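PDB 6P1F: copper chaperone PCu(A)C from Methylosinus trichosporium OB3b, which binds copper through a histidine brace in its PCuAC domain, the part present here, and probably serves as a chaperone for the metal in methane-oxidizing bacteria. Local coordinates for residues G43-D48 with E100-F105; P13-P18 with I113-E118; Y3-I8 with E106-V111. All coordinates share one frame; numbering follows the deposited sequence.

Contact 1: residues G43-D48 with E100-F105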
loop_
_atom_site.group_PDB
_atom_site.type_symbol
_atom_site.label_atom_id
_atom_site.label_comp_id
_atom_site.label_asym_id
_atom_site.label_seq_id
_atom_site.Cartn_x
_atom_site.Cartn_y
_atom_site.Cartn_z
ATOM N N GLY A 43 0.303 -2.501 9.878
ATOM C CA GLY A 43 -0.596 -1.375 10.020
ATOM C C GLY A 43 -0.374 -0.350 8.947
ATOM O O GLY A 43 0.745 -0.217 8.422
ATOM N N VAL A 44 -1.444 0.377 8.616
ATOM C CA VAL A 44 -1.347 1.523 7.721
ATOM C C VAL A 44 -2.133 2.629 8.382
ATOM O O VAL A 44 -3.348 2.536 8.507
ATOM C CB VAL A 44 -1.904 1.232 6.344
ATOM C CG1 VAL A 44 -1.872 2.477 5.485
ATOM C CG2 VAL A 44 -1.132 0.081 5.687
ATOM N N LYS A 45 -1.442 3.669 8.825
ATOM C CA LYS A 45 -2.101 4.693 9.622
ATOM C C LYS A 45 -2.386 5.899 8.749
ATOM O O LYS A 45 -1.509 6.415 8.098
ATOM C CB LYS A 45 -1.242 5.094 10.821
ATOM C CG LYS A 45 -0.966 3.929 11.780
ATOM C CD LYS A 45 -0.235 4.399 13.030
ATOM C CE LYS A 45 1.080 5.111 12.697
ATOM N NZ LYS A 45 1.854 5.457 13.931
ATOM N N SER A 46 -3.643 6.322 8.734
ATOM C CA SER A 46 -4.006 7.497 7.985
ATOM C C SER A 46 -5.305 8.064 8.501
ATOM O O SER A 46 -6.192 7.316 8.906
ATOM C CB SER A 46 -4.179 7.170 6.510
ATOM O OG SER A 46 -4.589 8.332 5.807
ATOM N N ALA A 47 -5.416 9.390 8.446
ATOM C CA ALA A 47 -6.652 10.046 8.824
ATOM C C ALA A 47 -7.605 10.076 7.626
ATOM O O ALA A 47 -8.743 10.524 7.751
ATOM C CB ALA A 47 -6.373 11.460 9.332
ATOM N N ASP A 48 -7.133 9.607 6.472
ATOM C CA ASP A 48 -7.911 9.665 5.238
ATOM C C ASP A 48 -8.905 8.518 5.139
ATOM O O ASP A 48 -9.897 8.644 4.439
ATOM C CB ASP A 48 -7.010 9.637 3.986
ATOM C CG ASP A 48 -6.185 10.909 3.807
ATOM O OD1 ASP A 48 -6.424 11.892 4.531
ATOM O OD2 ASP A 48 -5.304 10.926 2.919
ATOM N N GLU A 100 -0.667 11.046 2.359
ATOM C CA GLU A 100 0.271 10.663 3.414
ATOM C C GLU A 100 -0.269 9.537 4.264
ATOM O O GLU A 100 -1.408 9.581 4.728
ATOM C CB GLU A 100 0.580 11.867 4.304
ATOM C CG GLU A 100 1.588 11.555 5.440
ATOM C CD GLU A 100 1.942 12.791 6.275
ATOM O OE1 GLU A 100 1.060 13.318 6.982
ATOM O OE2 GLU A 100 3.100 13.242 6.208
ATOM N N MET A 101 0.529 8.494 4.436
ATOM C CA MET A 101 0.125 7.453 5.364
ATOM C C MET A 101 1.357 6.811 5.993
ATOM O O MET A 101 2.442 6.831 5.436
ATOM C CB MET A 101 -0.743 6.416 4.642
ATOM C CG MET A 101 0.001 5.708 3.522
ATOM S SD MET A 101 -1.134 4.810 2.419
ATOM C CE MET A 101 -1.862 6.174 1.485
ATOM N N THR A 102 1.199 6.220 7.167
ATOM C CA THR A 102 2.348 5.612 7.815
ATOM C C THR A 102 2.248 4.091 7.764
ATOM O O THR A 102 1.247 3.531 8.183
ATOM C CB THR A 102 2.470 6.087 9.258
ATOM O OG1 THR A 102 2.645 7.518 9.240
ATOM C CG2 THR A 102 3.662 5.444 9.922
ATOM N N LEU A 103 3.283 3.434 7.247
ATOM C CA LEU A 103 3.333 1.968 7.255
ATOM C C LEU A 103 4.028 1.498 8.510
ATOM O O LEU A 103 5.041 2.067 8.893
ATOM C CB LEU A 103 4.073 1.452 6.043
ATOM C CG LEU A 103 3.546 1.973 4.702
ATOM C CD1 LEU A 103 4.364 1.335 3.540
ATOM C CD2 LEU A 103 2.070 1.716 4.517
ATOM N N VAL A 104 3.499 0.455 9.145
ATOM C CA VAL A 104 4.124 -0.079 10.352
ATOM C C VAL A 104 4.608 -1.490 10.090
ATOM O O VAL A 104 3.794 -2.363 9.778
ATOM C CB VAL A 104 3.145 -0.109 11.520
ATOM C CG1 VAL A 104 3.849 -0.620 12.803
ATOM C CG2 VAL A 104 2.551 1.288 11.728
ATOM N N PHE A 105 5.917 -1.700 10.170
ATOM C CA PHE A 105 6.494 -3.032 10.030
ATOM C C PHE A 105 6.906 -3.552 11.389
ATOM O O PHE A 105 7.478 -2.826 12.201
ATOM C CB PHE A 105 7.686 -3.034 9.058
ATOM C CG PHE A 105 7.300 -2.673 7.670
ATOM C CD1 PHE A 105 6.985 -3.668 6.760
ATOM C CD2 PHE A 105 7.225 -1.341 7.267
ATOM C CE1 PHE A 105 6.615 -3.357 5.462
ATOM C CE2 PHE A 105 6.832 -1.020 5.973
ATOM C CZ PHE A 105 6.546 -2.023 5.080
HETATM O O HOH W 1 -3.782 8.852 3.521
#
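Lys45 and Thr102 grip each other by their backbones: Lys45 N donates to Thr102 O at 2.8 Å, and Thr102 N returns a bond to Lys45 O at 2.9 Å. Both donors lie in the carbonyl plane. This is a hydrogen-bonded antiparallel pair, and Gly43 with Val104 forms the next one along. There Val104 N reaches Gly43 O at 2.9 Å, tilted 34° from the carbonyl plane, while the return bond from Gly43 N is weak.

The Lys45 side chain runs alongside Thr102. Its CB sits 3.9 Å from Thr102 O, CG and CD carry the chain outward, and a bend at chi3 (-57°) turns CE back until it rests 3.8 Å from Thr102 CG2, with Val104 CG2 a little farther off. NZ, at the tip, ends in a salt bridge to Glu110 on strand 109-118, so the lysine spans strand 98-105 from one neighbour to the other. Thr102 OG1 is hydrogen-bonded to Thr112 on that same strand.

The other face of the pair is apolar. Val44 lies beside Leu103 and Met101, all three pointing the same way: its CG2 meets Leu103 CD2 at 3.8 Å and its CG1 meets Met101 SD at 3.9 Å. Phe49, Val52 and Phe54 of strand 49-55 pack onto Val44 from beyond.

Past the last strand pair, Ser46 closes an ST turn by accepting from Asp48 N, while its hydroxyl donates to a water. That water donates in turn to Asp48 OD2 and, at 2.8 Å, to Glu100 O, extending the link where direct backbone pairing has stopped. With Lys45 exposed on one face and Met101 and Leu103 buried on the other, the antiparallel ladder has a polar side turned to solvent and an apolar side turned inward.

Contact 2: residues P13-P18 with I113-E118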
loop_
_atom_site.group_PDB
_atom_site.type_symbol
_atom_site.label_atom_id
_atom_site.label_comp_id
_atom_site.label_asym_id
_atom_site.label_seq_id
_atom_site.Cartn_x
_atom_site.Cartn_y
_atom_site.Cartn_z
ATOM N N PRO A 13 4.876 4.027 -4.391
ATOM C CA PRO A 13 3.471 3.847 -3.992
ATOM C C PRO A 13 2.554 4.817 -4.716
ATOM O O PRO A 13 2.838 6.025 -4.844
ATOM C CB PRO A 13 3.493 4.120 -2.487
ATOM C CG PRO A 13 4.723 5.052 -2.283
ATOM C CD PRO A 13 5.712 4.549 -3.286
ATOM N N TRP A 14 1.434 4.296 -5.210
ATOM C CA TRP A 14 0.466 5.170 -5.847
ATOM C C TRP A 14 -0.915 4.575 -5.666
ATOM O O TRP A 14 -1.034 3.391 -5.377
ATOM C CB TRP A 14 0.766 5.349 -7.351
ATOM C CG TRP A 14 0.688 4.096 -8.196
ATOM C CD1 TRP A 14 1.637 3.122 -8.322
ATOM C CD2 TRP A 14 -0.413 3.695 -9.029
ATOM N NE1 TRP A 14 1.184 2.121 -9.177
ATOM C CE2 TRP A 14 -0.055 2.475 -9.641
ATOM C CE3 TRP A 14 -1.663 4.270 -9.324
ATOM C CZ2 TRP A 14 -0.906 1.812 -10.555
ATOM C CZ3 TRP A 14 -2.509 3.605 -10.228
ATOM C CH2 TRP A 14 -2.125 2.392 -10.814
ATOM N N LEU A 15 -1.936 5.395 -5.853
ATOM C CA LEU A 15 -3.316 4.891 -5.729
ATOM C C LEU A 15 -4.188 5.483 -6.804
ATOM O O LEU A 15 -3.908 6.556 -7.351
ATOM C CB LEU A 15 -3.880 5.209 -4.345
ATOM C CG LEU A 15 -4.001 6.673 -3.898
ATOM C CD1 LEU A 15 -5.373 7.291 -4.232
ATOM C CD2 LEU A 15 -3.755 6.768 -2.382
ATOM N N ARG A 16 -5.246 4.758 -7.132
ATOM C CA ARG A 16 -6.312 5.287 -7.966
ATOM C C ARG A 16 -7.242 6.131 -7.145
ATOM O O ARG A 16 -7.792 5.660 -6.136
ATOM C CB ARG A 16 -7.090 4.138 -8.593
ATOM C CG ARG A 16 -6.367 3.445 -9.685
ATOM C CD ARG A 16 -7.162 2.241 -10.116
ATOM N NE ARG A 16 -6.743 1.730 -11.417
ATOM C CZ ARG A 16 -7.244 0.634 -11.974
ATOM N NH1 ARG A 16 -8.175 -0.063 -11.326
ATOM N NH2 ARG A 16 -6.817 0.223 -13.162
ATOM N N ALA A 17 -7.459 7.378 -7.559
ATOM C CA ALA A 17 -8.355 8.226 -6.796
ATOM C C ALA A 17 -9.733 7.563 -6.784
ATOM O O ALA A 17 -10.110 6.940 -7.769
ATOM C CB ALA A 17 -8.423 9.607 -7.391
ATOM N N PRO A 18 -10.466 7.668 -5.668
ATOM C CA PRO A 18 -11.817 7.087 -5.694
ATOM C C PRO A 18 -12.711 7.778 -6.729
ATOM O O PRO A 18 -12.619 8.994 -6.968
ATOM C CB PRO A 18 -12.341 7.296 -4.266
ATOM C CG PRO A 18 -11.461 8.354 -3.669
ATOM C CD PRO A 18 -10.139 8.298 -4.382
ATOM N N ILE A 113 4.878 7.379 4.101
ATOM C CA ILE A 113 5.011 7.478 2.667
ATOM C C ILE A 113 4.014 8.481 2.119
ATOM O O ILE A 113 3.028 8.834 2.797
ATOM C CB ILE A 113 4.778 6.132 1.964
ATOM C CG1 ILE A 113 3.322 5.698 2.142
ATOM C CG2 ILE A 113 5.728 5.057 2.528
ATOM C CD1 ILE A 113 2.968 4.508 1.272
ATOM N N ASP A 114 4.255 8.903 0.875
ATOM C CA ASP A 114 3.346 9.828 0.186
ATOM C C ASP A 114 2.934 9.132 -1.093
ATOM O O ASP A 114 3.660 9.080 -2.069
ATOM C CB ASP A 114 4.024 11.191 -0.100
ATOM C CG ASP A 114 4.803 11.720 1.072
ATOM O OD1 ASP A 114 4.184 12.342 1.934
ATOM O OD2 ASP A 114 6.041 11.528 1.110
ATOM N N ALA A 115 1.769 8.489 -1.050
ATOM C CA ALA A 115 1.361 7.695 -2.190
ATOM C C ALA A 115 0.780 8.608 -3.252
ATOM O O ALA A 115 -0.126 9.388 -2.944
ATOM C CB ALA A 115 0.324 6.649 -1.738
ATOM N N ALA A 116 1.308 8.524 -4.471
ATOM C CA ALA A 116 0.862 9.415 -5.548
ATOM C C ALA A 116 -0.615 9.165 -5.837
ATOM O O ALA A 116 -0.991 8.016 -6.065
ATOM C CB ALA A 116 1.681 9.179 -6.812
ATOM N N VAL A 117 -1.429 10.219 -5.878
ATOM C CA VAL A 117 -2.841 10.050 -6.254
ATOM C C VAL A 117 -2.946 10.115 -7.764
ATOM O O VAL A 117 -2.625 11.154 -8.344
ATOM C CB VAL A 117 -3.737 11.129 -5.629
ATOM C CG1 VAL A 117 -5.193 10.925 -6.072
ATOM C CG2 VAL A 117 -3.613 11.144 -4.113
ATOM N N GLU A 118 -3.352 9.019 -8.409
ATOM C CA GLU A 118 -3.469 8.971 -9.866
ATOM C C GLU A 118 -4.937 8.949 -10.270
ATOM O O GLU A 118 -5.795 8.870 -9.411
ATOM C CB GLU A 118 -2.742 7.753 -10.425
ATOM C CG GLU A 118 -1.229 7.767 -10.158
ATOM C CD GLU A 118 -0.489 8.862 -10.913
ATOM O OE1 GLU A 118 -0.805 9.077 -12.095
ATOM O OE2 GLU A 118 0.407 9.496 -10.315
#
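Parallel pairing of strand 8-16 with strand 109-118, the one parallel junction in an otherwise antiparallel sheet, brings Pro13 to Ala17 beside Ile113 to Glu118. Four backbone bonds alternate across it. Ala116 N donates to Pro13 O (3.0 Å) and Leu15 N to Ala116 O (2.8 Å); then Glu118 N reaches Leu15 O at 2.7 Å with a C=O...N angle of 176°, and Ala17 N closes the ladder on Glu118 O.

Trp14 and Glu118 share one face. The indole meets the glutamate's aliphatic part, CE3 lying 3.6 Å from Glu118 CG, and the ring and carboxylate planes stand 80° apart. Trp14 also meets the ring of Tyr28 on strand 24-33. The opposite face is apolar: Leu15 spreads its methyls, CD1 toward Val117 CG1 and CD2 toward Ala115 CB, and Ala17 CB touches Val117 CG1 at 3.7 Å. At the start of the ladder, Pro13 CB packs 3.8 Å from Ile113 CD1, which chi1 of 66° swings toward the proline.

Pro13 follows His12, and the side chain of Asp114 comes within about 4 Å of that of His1; both histidines bind copper in the metal-loaded protein, whereas this chain is without it. Four backbone bonds and small apolar side chains thus join two strands that both border the copper site.

Contact 3: residues Y3-I8 with E106-V111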
loop_
_atom_site.group_PDB
_atom_site.type_symbol
_atom_site.label_atom_id
_atom_site.label_comp_id
_atom_site.label_asym_id
_atom_site.label_seq_id
_atom_site.Cartn_x
_atom_site.Cartn_y
_atom_site.Cartn_z
ATOM N N TYR A 3 10.984 4.683 -0.506
ATOM C CA TYR A 3 11.048 4.869 0.933
ATOM C C TYR A 3 11.745 3.662 1.511
ATOM O O TYR A 3 11.635 2.567 0.982
ATOM C CB TYR A 3 9.630 4.991 1.520
ATOM C CG TYR A 3 8.856 6.131 0.906
ATOM C CD1 TYR A 3 8.177 5.963 -0.309
ATOM C CD2 TYR A 3 8.784 7.359 1.546
ATOM C CE1 TYR A 3 7.458 7.018 -0.876
ATOM C CE2 TYR A 3 8.073 8.406 0.987
ATOM C CZ TYR A 3 7.419 8.224 -0.215
ATOM O OH TYR A 3 6.705 9.269 -0.761
ATOM N N ALA A 4 12.439 3.830 2.633
ATOM C CA ALA A 4 13.116 2.662 3.190
ATOM C C ALA A 4 13.229 2.792 4.701
ATOM O O ALA A 4 13.383 3.884 5.233
ATOM C CB ALA A 4 14.490 2.484 2.557
ATOM N N VAL A 5 13.100 1.684 5.407
ATOM C CA VAL A 5 13.303 1.748 6.851
ATOM C C VAL A 5 13.879 0.385 7.209
ATOM O O VAL A 5 13.378 -0.648 6.772
ATOM C CB VAL A 5 12.003 2.085 7.656
ATOM C CG1 VAL A 5 10.905 1.021 7.468
ATOM C CG2 VAL A 5 12.343 2.291 9.120
ATOM N N GLY A 6 14.995 0.353 7.931
ATOM C CA GLY A 6 15.622 -0.965 8.084
ATOM C C GLY A 6 15.997 -1.599 6.756
ATOM O O GLY A 6 16.527 -0.959 5.866
ATOM N N LYS A 7 15.623 -2.877 6.600
ATOM C CA LYS A 7 15.874 -3.650 5.390
ATOM C C LYS A 7 14.616 -3.703 4.471
ATOM O O LYS A 7 14.604 -4.421 3.473
ATOM C CB LYS A 7 16.312 -5.072 5.792
ATOM C CG LYS A 7 17.613 -5.109 6.604
ATOM C CD LYS A 7 18.805 -4.950 5.677
ATOM C CE LYS A 7 20.012 -5.716 6.205
ATOM N NZ LYS A 7 20.328 -5.366 7.629
ATOM N N ILE A 8 13.598 -2.913 4.808
ATOM C CA ILE A 8 12.387 -2.761 4.004
ATOM C C ILE A 8 12.500 -1.599 3.042
ATOM O O ILE A 8 12.983 -0.527 3.414
ATOM C CB ILE A 8 11.162 -2.516 4.911
ATOM C CG1 ILE A 8 10.879 -3.759 5.738
ATOM C CG2 ILE A 8 9.947 -2.096 4.110
ATOM C CD1 ILE A 8 10.424 -4.936 4.905
ATOM N N GLU A 106 6.535 -4.795 11.665
ATOM C CA GLU A 106 6.822 -5.432 12.931
ATOM C C GLU A 106 8.300 -5.351 13.320
ATOM O O GLU A 106 8.622 -5.015 14.461
ATOM C CB GLU A 106 6.379 -6.893 12.847
ATOM C CG GLU A 106 6.540 -7.656 14.128
ATOM C CD GLU A 106 5.952 -9.043 13.984
ATOM O OE1 GLU A 106 6.642 -9.932 13.432
ATOM O OE2 GLU A 106 4.782 -9.224 14.375
ATOM N N LYS A 107 9.196 -5.618 12.380
ATOM C CA LYS A 107 10.625 -5.600 12.685
ATOM C C LYS A 107 11.231 -4.265 12.307
ATOM O O LYS A 107 11.854 -3.589 13.153
ATOM C CB LYS A 107 11.348 -6.738 11.967
ATOM C CG LYS A 107 10.798 -8.114 12.298
ATOM C CD LYS A 107 10.781 -8.370 13.804
ATOM C CE LYS A 107 10.304 -9.790 14.123
ATOM N NZ LYS A 107 10.403 -10.076 15.582
ATOM N N ALA A 108 10.994 -3.838 11.072
ATOM C CA ALA A 108 11.696 -2.654 10.571
ATOM C C ALA A 108 11.217 -1.354 11.200
ATOM O O ALA A 108 11.992 -0.388 11.261
ATOM C CB ALA A 108 11.573 -2.567 9.079
ATOM N N GLY A 109 9.968 -1.292 11.646
ATOM C CA GLY A 109 9.430 -0.092 12.260
ATOM C C GLY A 109 8.605 0.748 11.312
ATOM O O GLY A 109 8.065 0.218 10.355
ATOM N N GLU A 110 8.492 2.051 11.593
ATOM C CA GLU A 110 7.510 2.911 10.921
ATOM C C GLU A 110 8.142 3.764 9.826
ATOM O O GLU A 110 9.278 4.230 9.959
ATOM C CB GLU A 110 6.796 3.818 11.943
ATOM C CG GLU A 110 5.951 3.055 12.968
ATOM C CD GLU A 110 5.348 3.967 14.025
ATOM O OE1 GLU A 110 6.053 4.286 15.005
ATOM O OE2 GLU A 110 4.170 4.370 13.878
ATOM N N VAL A 111 7.419 3.901 8.714
ATOM C CA VAL A 111 7.866 4.788 7.641
ATOM C C VAL A 111 6.639 5.487 7.100
ATOM O O VAL A 111 5.621 4.859 6.843
ATOM C CB VAL A 111 8.605 3.988 6.548
ATOM C CG1 VAL A 111 7.781 2.785 6.065
ATOM C CG2 VAL A 111 9.073 4.898 5.393
#
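Val5 O takes a hydrogen bond from Ile8 N at 3.0 Å, and Ala108 CB presses against the same oxygen from the other segment, 3.5 Å away. Ile8 O in turn accepts from Val5 N, so the two residues are tied together in both directions. The methyl of Ala108 also meets Ile8 CG1 at 3.6 Å and thus wedges against the turn that these bonds close. The Asp39 carboxylate accepts from the backbone N atoms of Lys107 and Ala108, anchoring the loop that presents the methyl.

The turn is type II', running from Val5 to Ile8 with Gly6 at positive phi (59°), and it joins strands 2-5 and 8-16 into a beta hairpin. A side chain at Gly6 would crowd Ala108 CB. Strand 2-5 runs roughly antiparallel to the 109-111 part of strand 109-118, but no hydrogen bond links the two segments, whose axes approach only to 7.2 Å; side chains fill the interval.

Val5, Ala108 and Val111 supply much of this filling. With Val5 CG1 between the backbone N and the carbonyl carbon (chi1 62°), that methyl meets Val111 CG1 at 3.9 Å, and Val5 CG2 drops toward the backbone, 3.4 Å from Ala108 O and close to Glu110 O as well. An alanine at Val5 would lose both methyls and is likely to open a gap over Val111 and Ala108, leaving the hairpin end less firmly seated. Farther along, Val111 CG2 touches Tyr3 CB at 3.9 Å. The phenol ring beyond it stacks on His1, a ligand in the copper-bound protein, and its OH is hydrogen-bonded to Asp114 N.

In the fold
All three contacts lie in one mixed sheet of this all-beta PCuAC domain. Contact 1 is about 13 Å, centre to centre, from each of the other two, which stand about 20 Å apart. Strand 98-105 of contact 1 is followed by strand 109-118, which serves contacts 2 and 3 and pairs with it antiparallel. Along the chain, 3-8 and 13-18 come first, 43-48 next, and 100-105, 106-111 and 113-118 last, so contacts 2 and 3 interleave and both span contact 1. The N-terminal hairpin, which follows His1 and carries His12, is thereby laid against strand 109-118 from the C-terminal part of the chain.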